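Local structure of mediator of RNA polymerase II transcription subunit 6 (Schizosaccharomyces pombe, 4H61) at residues Arg91-Glu94 with Asn95-Lys98; Leu120-Arg123 with Met124-Thr128; Gly22-Thr25 with Glu26-Leu29. The protein forms part of the Mediator complex, the coactivator that carries signals from gene-specific regulators to the basal RNA polymerase II transcription machinery. One frame throughout, in Å; residues are numbered along the deposited sequence.

Contact 1 (Arg91-Glu94 with Asn95-Lys98)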
ATOM      1  N   ARG A  91      -7.878  -4.233   5.742  1.00107.84           N
ATOM      2  CA  ARG A  91      -8.066  -3.608   7.040  1.00108.89           C
ATOM      3  C   ARG A  91      -9.386  -4.035   7.668  1.00112.47           C
ATOM      4  O   ARG A  91     -10.456  -3.769   7.125  1.00117.86           O
ATOM      5  CB  ARG A  91      -7.984  -2.088   6.913  1.00108.30           C
ATOM      6  CG  ARG A  91      -8.298  -1.359   8.192  1.00103.85           C
ATOM      7  CD  ARG A  91      -7.618  -0.008   8.234  1.00106.16           C
ATOM      8  NE  ARG A  91      -7.094   0.215   9.570  1.00116.15           N
ATOM      9  CZ  ARG A  91      -5.806   0.333   9.858  1.00116.84           C
ATOM     10  NH1 ARG A  91      -4.899   0.288   8.893  1.00103.86           N
ATOM     11  NH2 ARG A  91      -5.433   0.521  11.118  1.00129.40           N
ATOM     12  N   LEU A  92      -9.301  -4.699   8.815  1.00112.48           N
ATOM     13  CA  LEU A  92     -10.483  -5.275   9.459  1.00111.65           C
ATOM     14  C   LEU A  92     -11.233  -4.226  10.250  1.00115.49           C
ATOM     15  O   LEU A  92     -12.460  -4.234  10.284  1.00114.78           O
ATOM     16  CB  LEU A  92     -10.097  -6.438  10.371  1.00112.93           C
ATOM     17  CG  LEU A  92      -9.902  -7.829   9.753  1.00111.78           C
ATOM     18  CD1 LEU A  92      -9.338  -7.776   8.342  1.00 99.75           C
ATOM     19  CD2 LEU A  92      -8.982  -8.644  10.653  1.00116.66           C
ATOM     20  N   ASN A  93     -10.478  -3.335  10.887  1.00124.19           N
ATOM     21  CA  ASN A  93     -11.021  -2.186  11.610  1.00123.69           C
ATOM     22  C   ASN A  93      -9.922  -1.171  11.904  1.00130.71           C
ATOM     23  O   ASN A  93      -8.897  -1.142  11.229  1.00138.91           O
ATOM     24  CB  ASN A  93     -11.684  -2.625  12.906  1.00122.88           C
ATOM     25  CG  ASN A  93     -10.833  -3.593  13.692  1.00125.71           C
ATOM     26  OD1 ASN A  93      -9.702  -3.277  14.083  1.00126.34           O
ATOM     27  ND2 ASN A  93     -11.371  -4.785  13.934  1.00121.96           N
ATOM     28  N   GLU A  94     -10.119  -0.353  12.928  1.00132.75           N
ATOM     29  CA  GLU A  94      -9.181   0.731  13.204  1.00134.61           C
ATOM     30  C   GLU A  94      -7.906   0.236  13.867  1.00131.99           C
ATOM     31  O   GLU A  94      -6.913   0.959  13.936  1.00134.44           O
ATOM     32  CB  GLU A  94      -9.849   1.795  14.067  1.00140.29           C
ATOM     33  CG  GLU A  94     -11.210   2.202  13.545  1.00150.85           C
ATOM     34  CD  GLU A  94     -11.833   3.332  14.330  1.00166.86           C
ATOM     35  OE1 GLU A  94     -11.499   3.494  15.528  1.00173.77           O
ATOM     36  OE2 GLU A  94     -12.661   4.061  13.741  1.00169.59           O
ATOM     37  N   ASN A  95      -7.935  -1.006  14.337  1.00128.70           N
ATOM     38  CA  ASN A  95      -6.808  -1.565  15.071  1.00135.02           C
ATOM     39  C   ASN A  95      -6.179  -2.770  14.401  1.00136.21           C
ATOM     40  O   ASN A  95      -5.086  -3.181  14.773  1.00140.33           O
ATOM     41  CB  ASN A  95      -7.235  -1.967  16.487  1.00139.61           C
ATOM     42  CG  ASN A  95      -7.765  -0.799  17.289  1.00140.85           C
ATOM     43  OD1 ASN A  95      -7.155   0.273  17.330  1.00137.65           O
ATOM     44  ND2 ASN A  95      -8.914  -0.996  17.925  1.00142.76           N
ATOM     45  N   GLU A  96      -6.871  -3.361  13.436  1.00134.55           N
ATOM     46  CA  GLU A  96      -6.365  -4.587  12.835  1.00136.87           C
ATOM     47  C   GLU A  96      -6.247  -4.517  11.322  1.00135.31           C
ATOM     48  O   GLU A  96      -7.052  -3.880  10.638  1.00140.11           O
ATOM     49  CB  GLU A  96      -7.205  -5.794  13.246  1.00148.28           C
ATOM     50  CG  GLU A  96      -7.048  -6.174  14.704  1.00166.20           C
ATOM     51  CD  GLU A  96      -7.574  -7.563  14.997  1.00176.95           C
ATOM     52  OE1 GLU A  96      -7.792  -7.872  16.192  1.00181.46           O
ATOM     53  OE2 GLU A  96      -7.759  -8.341  14.032  1.00175.28           O
ATOM     54  N   VAL A  97      -5.227  -5.200  10.818  1.00121.02           N
ATOM     55  CA  VAL A  97      -4.927  -5.223   9.405  1.00111.04           C
ATOM     56  C   VAL A  97      -4.356  -6.594   9.056  1.00114.87           C
ATOM     57  O   VAL A  97      -3.596  -7.165   9.833  1.00119.79           O
ATOM     58  CB  VAL A  97      -3.925  -4.102   9.078  1.00105.37           C
ATOM     59  CG1 VAL A  97      -2.969  -4.510   7.982  1.00 98.26           C
ATOM     60  CG2 VAL A  97      -4.665  -2.831   8.724  1.00105.86           C
ATOM     61  N   LYS A  98      -4.740  -7.145   7.909  1.00114.02           N
ATOM     62  CA  LYS A  98      -4.160  -8.412   7.477  1.00108.86           C
ATOM     63  C   LYS A  98      -3.337  -8.206   6.218  1.00110.28           C
ATOM     64  O   LYS A  98      -3.868  -7.860   5.164  1.00112.63           O
ATOM     65  CB  LYS A  98      -5.229  -9.481   7.260  1.00107.66           C
ATOM     66  CG  LYS A  98      -4.640 -10.821   6.860  1.00124.20           C
ATOM     67  CD  LYS A  98      -5.718 -11.864   6.599  1.00138.82           C
ATOM     68  CE  LYS A  98      -5.111 -13.188   6.136  1.00143.96           C
ATOM     69  NZ  LYS A  98      -4.287 -13.016   4.904  1.00149.65           N
TER

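Contact 2 (Leu120-Arg123 with Met124-Thr128)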
ATOM      1  N   LEU A 120       6.866 -11.978   7.094  1.00125.81           N
ATOM      2  CA  LEU A 120       7.520 -11.165   8.109  1.00121.56           C
ATOM      3  C   LEU A 120       6.582 -10.088   8.618  1.00123.29           C
ATOM      4  O   LEU A 120       6.482  -9.854   9.833  1.00122.57           O
ATOM      5  CB  LEU A 120       8.797 -10.541   7.554  1.00119.20           C
ATOM      6  CG  LEU A 120       9.911 -11.580   7.394  1.00122.14           C
ATOM      7  CD1 LEU A 120      11.199 -10.962   6.853  1.00119.19           C
ATOM      8  CD2 LEU A 120      10.143 -12.308   8.717  1.00109.29           C
ATOM      9  N   ALA A 121       5.894  -9.447   7.675  1.00117.28           N
ATOM     10  CA  ALA A 121       4.910  -8.422   7.989  1.00112.82           C
ATOM     11  C   ALA A 121       3.851  -8.933   8.957  1.00115.72           C
ATOM     12  O   ALA A 121       3.666  -8.357  10.031  1.00123.43           O
ATOM     13  CB  ALA A 121       4.266  -7.907   6.726  1.00117.48           C
ATOM     14  N   THR A 122       3.174 -10.024   8.597  1.00111.82           N
ATOM     15  CA  THR A 122       2.117 -10.555   9.458  1.00114.51           C
ATOM     16  C   THR A 122       2.666 -10.999  10.815  1.00118.45           C
ATOM     17  O   THR A 122       1.993 -10.862  11.833  1.00118.91           O
ATOM     18  CB  THR A 122       1.332 -11.724   8.820  1.00114.31           C
ATOM     19  OG1 THR A 122       2.026 -12.952   9.054  1.00122.19           O
ATOM     20  CG2 THR A 122       1.131 -11.517   7.313  1.00111.77           C
ATOM     21  N   ARG A 123       3.890 -11.519  10.832  1.00120.98           N
ATOM     22  CA  ARG A 123       4.496 -11.920  12.093  1.00123.69           C
ATOM     23  C   ARG A 123       4.748 -10.705  12.986  1.00125.00           C
ATOM     24  O   ARG A 123       4.598 -10.771  14.212  1.00122.62           O
ATOM     25  CB  ARG A 123       5.780 -12.705  11.864  1.00123.41           C
ATOM     26  CG  ARG A 123       5.528 -14.172  11.641  1.00134.51           C
ATOM     27  CD  ARG A 123       6.812 -14.977  11.697  1.00147.88           C
ATOM     28  NE  ARG A 123       6.549 -16.411  11.569  1.00162.38           N
ATOM     29  CZ  ARG A 123       7.195 -17.217  10.731  1.00168.62           C
ATOM     30  NH1 ARG A 123       8.150 -16.729   9.945  1.00168.10           N
ATOM     31  NH2 ARG A 123       6.891 -18.508  10.680  1.00169.70           N
ATOM     32  N   MET A 124       5.118  -9.594  12.358  1.00120.35           N
ATOM     33  CA  MET A 124       5.305  -8.352  13.082  1.00123.39           C
ATOM     34  C   MET A 124       3.965  -7.906  13.659  1.00127.12           C
ATOM     35  O   MET A 124       3.863  -7.562  14.842  1.00121.13           O
ATOM     36  CB  MET A 124       5.864  -7.278  12.150  1.00119.24           C
ATOM     37  CG  MET A 124       6.242  -5.990  12.859  1.00112.99           C
ATOM     38  SD  MET A 124       6.559  -4.667  11.686  1.00156.75           S
ATOM     39  CE  MET A 124       4.900  -4.342  11.112  1.00117.72           C
ATOM     40  N   LEU A 125       2.938  -7.934  12.814  1.00123.11           N
ATOM     41  CA  LEU A 125       1.615  -7.488  13.224  1.00118.96           C
ATOM     42  C   LEU A 125       0.992  -8.411  14.263  1.00121.34           C
ATOM     43  O   LEU A 125       0.429  -7.936  15.248  1.00125.09           O
ATOM     44  CB  LEU A 125       0.695  -7.301  12.017  1.00116.79           C
ATOM     45  CG  LEU A 125       1.069  -6.079  11.170  1.00117.70           C
ATOM     46  CD1 LEU A 125       0.117  -5.889  10.008  1.00119.13           C
ATOM     47  CD2 LEU A 125       1.112  -4.826  12.029  1.00117.66           C
ATOM     48  N   ASN A 126       1.103  -9.720  14.054  1.00117.37           N
ATOM     49  CA  ASN A 126       0.597 -10.681  15.029  1.00123.04           C
ATOM     50  C   ASN A 126       1.169 -10.441  16.423  1.00127.66           C
ATOM     51  O   ASN A 126       0.433 -10.415  17.410  1.00115.36           O
ATOM     52  CB  ASN A 126       0.899 -12.118  14.603  1.00124.85           C
ATOM     53  CG  ASN A 126       0.031 -12.576  13.458  1.00130.41           C
ATOM     54  OD1 ASN A 126      -1.079 -12.076  13.263  1.00129.94           O
ATOM     55  ND2 ASN A 126       0.531 -13.534  12.687  1.00135.31           N
ATOM     56  N   ALA A 127       2.486 -10.264  16.497  1.00134.84           N
ATOM     57  CA  ALA A 127       3.136 -10.041  17.780  1.00131.94           C
ATOM     58  C   ALA A 127       2.613  -8.756  18.410  1.00131.86           C
ATOM     59  O   ALA A 127       2.341  -8.707  19.611  1.00134.14           O
ATOM     60  CB  ALA A 127       4.637  -9.977  17.612  1.00127.25           C
ATOM     61  N   THR A 128       2.467  -7.721  17.587  1.00126.93           N
ATOM     62  CA  THR A 128       1.912  -6.456  18.046  1.00126.88           C
ATOM     63  C   THR A 128       0.496  -6.657  18.586  1.00130.02           C
ATOM     64  O   THR A 128       0.190  -6.278  19.715  1.00129.63           O
ATOM     65  CB  THR A 128       1.873  -5.412  16.913  1.00123.86           C
ATOM     66  OG1 THR A 128       3.199  -5.179  16.434  1.00133.67           O
ATOM     67  CG2 THR A 128       1.291  -4.099  17.413  1.00115.21           C
TER

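Contact 3 (Gly22-Thr25 with Glu26-Leu29)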
ATOM      1  N   GLY A  22      10.073  12.472 -11.971  1.00151.98           N
ATOM      2  CA  GLY A  22      10.725  11.432 -11.193  1.00149.31           C
ATOM      3  C   GLY A  22       9.897  10.949 -10.017  1.00146.41           C
ATOM      4  O   GLY A  22       8.977  11.633  -9.562  1.00147.17           O
ATOM      5  N   LEU A  23      10.227   9.767  -9.513  1.00144.19           N
ATOM      6  CA  LEU A  23       9.458   9.189  -8.417  1.00139.63           C
ATOM      7  C   LEU A  23       9.767   9.857  -7.090  1.00141.34           C
ATOM      8  O   LEU A  23      10.922  10.133  -6.767  1.00143.29           O
ATOM      9  CB  LEU A  23       9.694   7.680  -8.305  1.00134.70           C
ATOM     10  CG  LEU A  23       9.137   6.802  -9.426  1.00131.06           C
ATOM     11  CD1 LEU A  23       9.235   5.326  -9.049  1.00123.55           C
ATOM     12  CD2 LEU A  23       7.700   7.197  -9.753  1.00130.70           C
ATOM     13  N   ARG A  24       8.712  10.111  -6.327  1.00142.25           N
ATOM     14  CA  ARG A  24       8.835  10.630  -4.976  1.00144.21           C
ATOM     15  C   ARG A  24       7.786   9.946  -4.109  1.00139.31           C
ATOM     16  O   ARG A  24       6.763   9.482  -4.622  1.00135.14           O
ATOM     17  CB  ARG A  24       8.636  12.150  -4.966  1.00149.77           C
ATOM     18  CG  ARG A  24       9.784  12.937  -5.595  1.00155.47           C
ATOM     19  CD  ARG A  24       9.410  14.392  -5.888  1.00161.66           C
ATOM     20  NE  ARG A  24       8.532  14.527  -7.051  1.00164.81           N
ATOM     21  CZ  ARG A  24       7.243  14.854  -6.988  1.00164.58           C
ATOM     22  NH1 ARG A  24       6.671  15.091  -5.813  1.00164.11           N
ATOM     23  NH2 ARG A  24       6.526  14.952  -8.103  1.00162.25           N
ATOM     24  N   THR A  25       8.044   9.874  -2.805  1.00140.43           N
ATOM     25  CA  THR A  25       7.081   9.342  -1.841  1.00136.61           C
ATOM     26  C   THR A  25       5.718   9.997  -2.043  1.00137.81           C
ATOM     27  O   THR A  25       4.677   9.351  -1.919  1.00137.77           O
ATOM     28  CB  THR A  25       7.555   9.587  -0.394  1.00135.79           C
ATOM     29  OG1 THR A  25       8.796   8.907  -0.178  1.00137.19           O
ATOM     30  CG2 THR A  25       6.532   9.085   0.612  1.00133.93           C
ATOM     31  N   GLU A  26       5.753  11.283  -2.383  1.00141.15           N
ATOM     32  CA  GLU A  26       4.563  12.075  -2.668  1.00140.36           C
ATOM     33  C   GLU A  26       3.671  11.462  -3.741  1.00130.51           C
ATOM     34  O   GLU A  26       2.452  11.611  -3.683  1.00127.76           O
ATOM     35  CB  GLU A  26       4.959  13.495  -3.099  1.00153.55           C
ATOM     36  CG  GLU A  26       5.433  14.408  -1.969  1.00167.73           C
ATOM     37  CD  GLU A  26       6.867  14.138  -1.532  1.00176.78           C
ATOM     38  OE1 GLU A  26       7.531  13.271  -2.140  1.00177.20           O
ATOM     39  OE2 GLU A  26       7.331  14.799  -0.575  1.00181.78           O
ATOM     40  N   ASN A  27       4.274  10.785  -4.720  1.00126.10           N
ATOM     41  CA  ASN A  27       3.514  10.289  -5.872  1.00124.18           C
ATOM     42  C   ASN A  27       3.684   8.805  -6.239  1.00125.30           C
ATOM     43  O   ASN A  27       3.020   8.314  -7.158  1.00130.34           O
ATOM     44  CB  ASN A  27       3.754  11.168  -7.107  1.00122.00           C
ATOM     45  CG  ASN A  27       5.206  11.174  -7.553  1.00134.29           C
ATOM     46  OD1 ASN A  27       5.988  10.302  -7.179  1.00138.86           O
ATOM     47  ND2 ASN A  27       5.574  12.166  -8.360  1.00138.62           N
ATOM     48  N   VAL A  28       4.554   8.094  -5.528  1.00117.58           N
ATOM     49  CA  VAL A  28       4.813   6.688  -5.841  1.00118.94           C
ATOM     50  C   VAL A  28       3.543   5.813  -5.873  1.00120.84           C
ATOM     51  O   VAL A  28       3.397   4.942  -6.729  1.00124.82           O
ATOM     52  CB  VAL A  28       5.859   6.081  -4.883  1.00117.29           C
ATOM     53  CG1 VAL A  28       5.390   6.186  -3.454  1.00116.70           C
ATOM     54  CG2 VAL A  28       6.140   4.635  -5.241  1.00115.00           C
ATOM     55  N   LEU A  29       2.617   6.065  -4.959  1.00119.16           N
ATOM     56  CA  LEU A  29       1.377   5.301  -4.886  1.00107.55           C
ATOM     57  C   LEU A  29       0.521   5.558  -6.114  1.00108.41           C
ATOM     58  O   LEU A  29      -0.239   4.692  -6.540  1.00114.02           O
ATOM     59  CB  LEU A  29       0.597   5.681  -3.624  1.00106.84           C
ATOM     60  CG  LEU A  29       0.233   4.573  -2.639  1.00111.68           C
ATOM     61  CD1 LEU A  29       1.215   3.421  -2.745  1.00118.18           C
ATOM     62  CD2 LEU A  29       0.174   5.114  -1.203  1.00102.80           C
TER

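Contact 1 (Arg91-Glu94 with Asn95-Lys98)
A beta-hairpin joins strand 83-91 to strand 97-106, and Arg91 and Val97 face each other at its neck as a non-hydrogen-bonded antiparallel pair, their CA atoms 4.2 Å apart. Beyond this pair the backbone turns. Leu92 N donates to Glu96 O over 3.0 Å, while Asn93 N adds a long, weak bond to the same oxygen. The bend itself is an Asx turn: Asn93 OD1 takes the amide of Asn95 N at 2.9 Å, in the carbonyl plane and on a lone pair, and receives a second, weak bond from Glu96 N. Asn93 CG sits between its own backbone N and carbonyl carbon (chi1 47°), which carries the amide oxygen inward over the turn.

The Arg91 side chain folds against the loop. Its CG stands opposite the backbone N (chi1 175°), and a bend further along lets NE reach Asn93 O at 2.8 Å, with NH2 making a weak bond to Glu94 O. Val97 CG2 lies over one face of the guanidinium, 3.5 Å from Arg91 CZ. A leucine in place of Arg91 would probably leave the carbonyls of Asn93 and Glu94 without these donors and the loop freer to shift. Leu92 CD2 meets Glu96 OE2 at 3.6 Å, whereas Glu96 OE1 forms a salt bridge with Lys133. Val97 also touches Leu125 and Tyr129 of helix 115-135. Side-chain oxygen and guanidinium together thus hold backbone groups of the connection, an arrangement characteristic of a beta-hairpin loop built on an Asx turn.

Contact 2 (Leu120-Arg123 with Met124-Thr128)
Asn126 N donates to Thr122 O over 2.7 Å in a nearly straight bond (167° at the hydrogen), and Leu125 N does the same to Ala121 O at 2.9 Å. Met124 N to Leu120 O matches the latter in length, while Ala127 N to Arg123 O stretches to 3.2 Å. One residue further on, Met124 O is gripped twice: Thr128 N and Thr128 OG1 reach it from opposite faces of its plane, the hydroxyl at 2.9 Å. With chi1 near -60°, the hydroxyl of Thr128 swings back along the helix to the carbonyl four residues earlier, so one residue supplies both donors.

This unbroken i to i+4 ladder is the alpha-helical repeat in the long last helix of the model, 115-135, which packs against the start of strand 97-106. Side chains meet where the ladder brings them onto the same flank. Thr122 and Asn126 lie side by side and point the same way, with Thr122 OG1 4.0 Å from Asn126 ND2; the carboxamide of Asn126 folds back alongside Thr122 O but makes no hydrogen bond to it, and the hydroxyl of Thr122 makes a weak bond to Leu119 O. Leu125 faces the sheet: its CG lies 3.6 Å from Ala121 O, and its side chain touches Pro99 of strand 97-106. Ala121 and Thr122 likewise rest on Pro99, giving the helix a sheet-facing stripe. Met124 CB lies 3.2 Å from Ala121 O, a contact set by the helical backbone.

Contact 3 (Gly22-Thr25 with Glu26-Leu29)
Arg24 and Asn27 close the beta-turn that leads into helix 28-33. Asn27 N donates to Arg24 O at 2.8 Å, and Val28 N reaches the same oxygen, so Arg24 O is gripped by two amides.

Side-chain conformations decide the rest. Asn27 occupies the N-cap position but makes no capping bond. Its CG takes the crowded position between backbone N and carbonyl carbon (chi1 62°), which turns the amide back over the turn, and OD1 accepts from Arg24 N at 2.9 Å. Arg24 is therefore held through both its backbone groups by one residue. Its own side chain, bent at chi3, folds alongside: the guanidinium presents one face to the Asn27 amide, whose plane stands 57° away, with Asn27 ND2 3.4 Å from Arg24 CZ. Arg24 NH2 and Asn27 ND2 are both donors and do not bond to each other; Arg24 NH2 is hydrogen-bonded to Met20 O.

Glu26 crosses Arg24 at about a right angle. A bend at chi2 (78°) curls the carboxylate back, yet Glu26 OE1 stays 4.2 Å from Arg24 NH1, beyond a salt bridge, although the opposite charges probably still attract. Thr25 turns outward from the turn, and its OG1 is hydrogen-bonded to Trp84 NE1 of strand 83-91, tying the turn to the sheet. Leu23 and Val28 also pack on Trp84, and Val28 and Leu29 touch Ile75 of strand 70-79. At the helix start Val28 has CG1 between its backbone N and carbonyl carbon, which leaves that methyl 3.6 Å from Thr25 O.

From the N terminus, contact 3 comes first: it closes the turn before helix 28-33 and seats it against strands 70-79 and 83-91. Contact 1 follows at the far end of strand 83-91, closing the hairpin to strand 97-106. Contact 2 comes last, within helix 115-135, where it closes only helical turns. The three are in series; none nests within or crosses another. Contacts 1 and 2 touch, Leu125 CD1 packing 3.9 Å from Val97 O, which joins the hairpin to helix 115-135. Contact 3 lies on the opposite side of the chain's centre, its own centre about 25 Å from that of contact 1, and the sheet links the two sites.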